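Local coordinates for hypothetical protein PP5205 (Pseudomonas putida, PDB 2G2X), which is of unknown function but folds as an EVE domain, related to the PUA and ASCH domains, and so may bind RNA or modified DNA, at residues A2-K7 against R39-G44. Sequence-based numbering, arbitrary orientation.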
loop_
_atom_site.group_PDB
_atom_site.type_symbol
_atom_site.label_atom_id
_atom_site.label_comp_id
_atom_site.label_asym_id
_atom_site.label_seq_id
_atom_site.Cartn_x
_atom_site.Cartn_y
_atom_site.Cartn_z
ATOM N N ALA A 2 -4.084 -10.278 7.864
ATOM C CA ALA A 2 -4.054 -9.096 8.766
ATOM C C ALA A 2 -2.917 -8.130 8.449
ATOM O O ALA A 2 -3.016 -6.945 8.763
ATOM C CB ALA A 2 -3.968 -9.552 10.212
ATOM N N TYR A 3 -1.839 -8.620 7.839
ATOM C CA TYR A 3 -0.709 -7.749 7.482
ATOM C C TYR A 3 -0.573 -7.621 5.973
ATOM O O TYR A 3 -0.833 -8.569 5.223
ATOM C CB TYR A 3 0.610 -8.283 8.040
ATOM C CG TYR A 3 0.633 -8.436 9.538
ATOM C CD1 TYR A 3 0.509 -7.328 10.379
ATOM C CD2 TYR A 3 0.756 -9.694 10.119
ATOM C CE1 TYR A 3 0.505 -7.477 11.770
ATOM C CE2 TYR A 3 0.754 -9.853 11.497
ATOM C CZ TYR A 3 0.626 -8.747 12.319
ATOM O OH TYR A 3 0.597 -8.932 13.681
ATOM N N TRP A 4 -0.158 -6.439 5.532
ATOM C CA TRP A 4 0.005 -6.175 4.117
ATOM C C TRP A 4 1.113 -5.173 3.856
ATOM O O TRP A 4 1.791 -4.701 4.768
ATOM C CB TRP A 4 -1.285 -5.604 3.528
ATOM C CG TRP A 4 -2.522 -6.270 4.009
ATOM C CD1 TRP A 4 -3.173 -6.038 5.182
ATOM C CD2 TRP A 4 -3.259 -7.294 3.333
ATOM N NE1 TRP A 4 -4.274 -6.853 5.283
ATOM C CE2 TRP A 4 -4.353 -7.636 4.163
ATOM C CE3 TRP A 4 -3.105 -7.956 2.106
ATOM C CZ2 TRP A 4 -5.294 -8.616 3.803
ATOM C CZ3 TRP A 4 -4.040 -8.928 1.747
ATOM C CH2 TRP A 4 -5.121 -9.248 2.597
ATOM N N LEU A 5 1.279 -4.850 2.585
ATOM C CA LEU A 5 2.257 -3.874 2.162
ATOM C C LEU A 5 1.630 -3.203 0.958
ATOM O O LEU A 5 1.077 -3.878 0.090
ATOM C CB LEU A 5 3.578 -4.548 1.776
ATOM C CG LEU A 5 4.668 -3.570 1.309
ATOM C CD1 LEU A 5 6.055 -4.178 1.501
ATOM C CD2 LEU A 5 4.426 -3.197 -0.152
HETATM N N MSE A 6 1.695 -1.876 0.919
HETATM C CA MSE A 6 1.141 -1.129 -0.203
HETATM C C MSE A 6 2.121 -0.056 -0.613
HETATM O O MSE A 6 2.672 0.646 0.233
HETATM C CB MSE A 6 -0.198 -0.483 0.165
HETATM C CG MSE A 6 -1.262 -1.482 0.583
HETATM SE SE MSE A 6 -3.064 -0.773 0.475
HETATM C CE MSE A 6 -3.043 0.435 2.000
ATOM N N LYS A 7 2.328 0.066 -1.918
ATOM C CA LYS A 7 3.241 1.049 -2.466
ATOM C C LYS A 7 2.536 2.378 -2.706
ATOM O O LYS A 7 1.351 2.422 -3.036
ATOM C CB LYS A 7 3.805 0.566 -3.800
ATOM C CG LYS A 7 4.441 -0.805 -3.783
ATOM C CD LYS A 7 5.093 -1.077 -5.136
ATOM C CE LYS A 7 5.796 -2.422 -5.162
ATOM N NZ LYS A 7 6.542 -2.628 -6.437
ATOM N N ARG A 39 -9.754 -5.851 -1.138
ATOM C CA ARG A 39 -11.043 -6.381 -0.709
ATOM C C ARG A 39 -10.938 -7.455 0.363
ATOM O O ARG A 39 -11.941 -7.877 0.929
ATOM C CB ARG A 39 -11.808 -6.911 -1.925
ATOM C CG ARG A 39 -12.200 -5.796 -2.891
ATOM C CD ARG A 39 -12.818 -6.325 -4.175
ATOM N NE ARG A 39 -13.418 -5.239 -4.943
ATOM C CZ ARG A 39 -14.149 -5.406 -6.038
ATOM N NH1 ARG A 39 -14.373 -6.626 -6.512
ATOM N NH2 ARG A 39 -14.679 -4.352 -6.641
ATOM N N ALA A 40 -9.721 -7.895 0.642
ATOM C CA ALA A 40 -9.507 -8.916 1.657
ATOM C C ALA A 40 -9.120 -8.270 2.978
ATOM O O ALA A 40 -9.115 -8.923 4.018
ATOM C CB ALA A 40 -8.414 -9.881 1.209
HETATM N N MSE A 41 -8.801 -6.981 2.936
HETATM C CA MSE A 41 -8.398 -6.262 4.137
HETATM C C MSE A 41 -9.528 -6.046 5.120
HETATM O O MSE A 41 -10.694 -5.975 4.741
HETATM C CB MSE A 41 -7.777 -4.912 3.764
HETATM C CG MSE A 41 -6.438 -5.042 3.049
HETATM SE SE MSE A 41 -5.741 -3.364 2.391
HETATM C CE MSE A 41 -4.067 -3.977 1.665
ATOM N N SER A 42 -9.168 -5.957 6.395
ATOM C CA SER A 42 -10.139 -5.715 7.454
ATOM C C SER A 42 -9.699 -4.481 8.233
ATOM O O SER A 42 -8.513 -4.142 8.239
ATOM C CB SER A 42 -10.209 -6.914 8.402
ATOM O OG SER A 42 -10.686 -8.069 7.726
ATOM N N VAL A 43 -10.652 -3.808 8.877
ATOM C CA VAL A 43 -10.332 -2.634 9.679
ATOM C C VAL A 43 -9.435 -3.100 10.824
ATOM O O VAL A 43 -9.725 -4.099 11.481
ATOM C CB VAL A 43 -11.609 -1.977 10.250
ATOM C CG1 VAL A 43 -11.233 -0.868 11.218
ATOM C CG2 VAL A 43 -12.459 -1.406 9.105
ATOM N N GLY A 44 -8.340 -2.386 11.052
ATOM C CA GLY A 44 -7.418 -2.787 12.099
ATOM C C GLY A 44 -6.191 -3.474 11.508
ATOM O O GLY A 44 -5.165 -3.615 12.180
#
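Trp4 and Met6, two alternate residues of the extended strand 3-8, both point toward the irregular loop 39-44, Trp4 meeting Ala40 and Met41 and Met6 meeting Met41, so the contact is made mainly by side chains. Selenomethionine Met41 carries most of it. Its CG lies over one face of the Trp4 indole, offset toward the rim, 3.7 Å from the centroid of the five-membered ring and 19° off its normal, a CH-pi contact. Extended beyond CG, the chain runs on past that face. SE of Met41 stands above the same five-membered ring at 4.6 Å, a distant Met-aromatic contact, and CE of Met41 reaches Trp4 CG at 3.6 Å. The same methyl touches SE of selenomethionine Met6 at 3.6 Å, where the Met6 chain bends at chi3 (-73°). At the six-membered ring, Trp4 CH2 packs on Ala40 CB at 3.6 Å, and the Ala40 main chain also lies against this ring. Asp45, the next residue of the same loop, accepts hydrogen bonds from Trp4 NE1 and Ser42 N, tying ring and loop to one carboxylate oxygen. Replacing Trp4 with an alanine would probably leave Met41 without the face it lies along and OD2 of Asp45 without its indole donor. The loop links helix 32-38 to strand 46-51, which pairs in parallel with strand 3-8; Val134 of strand 134-136 and Ile65 of strand 58-71 also touch Met41.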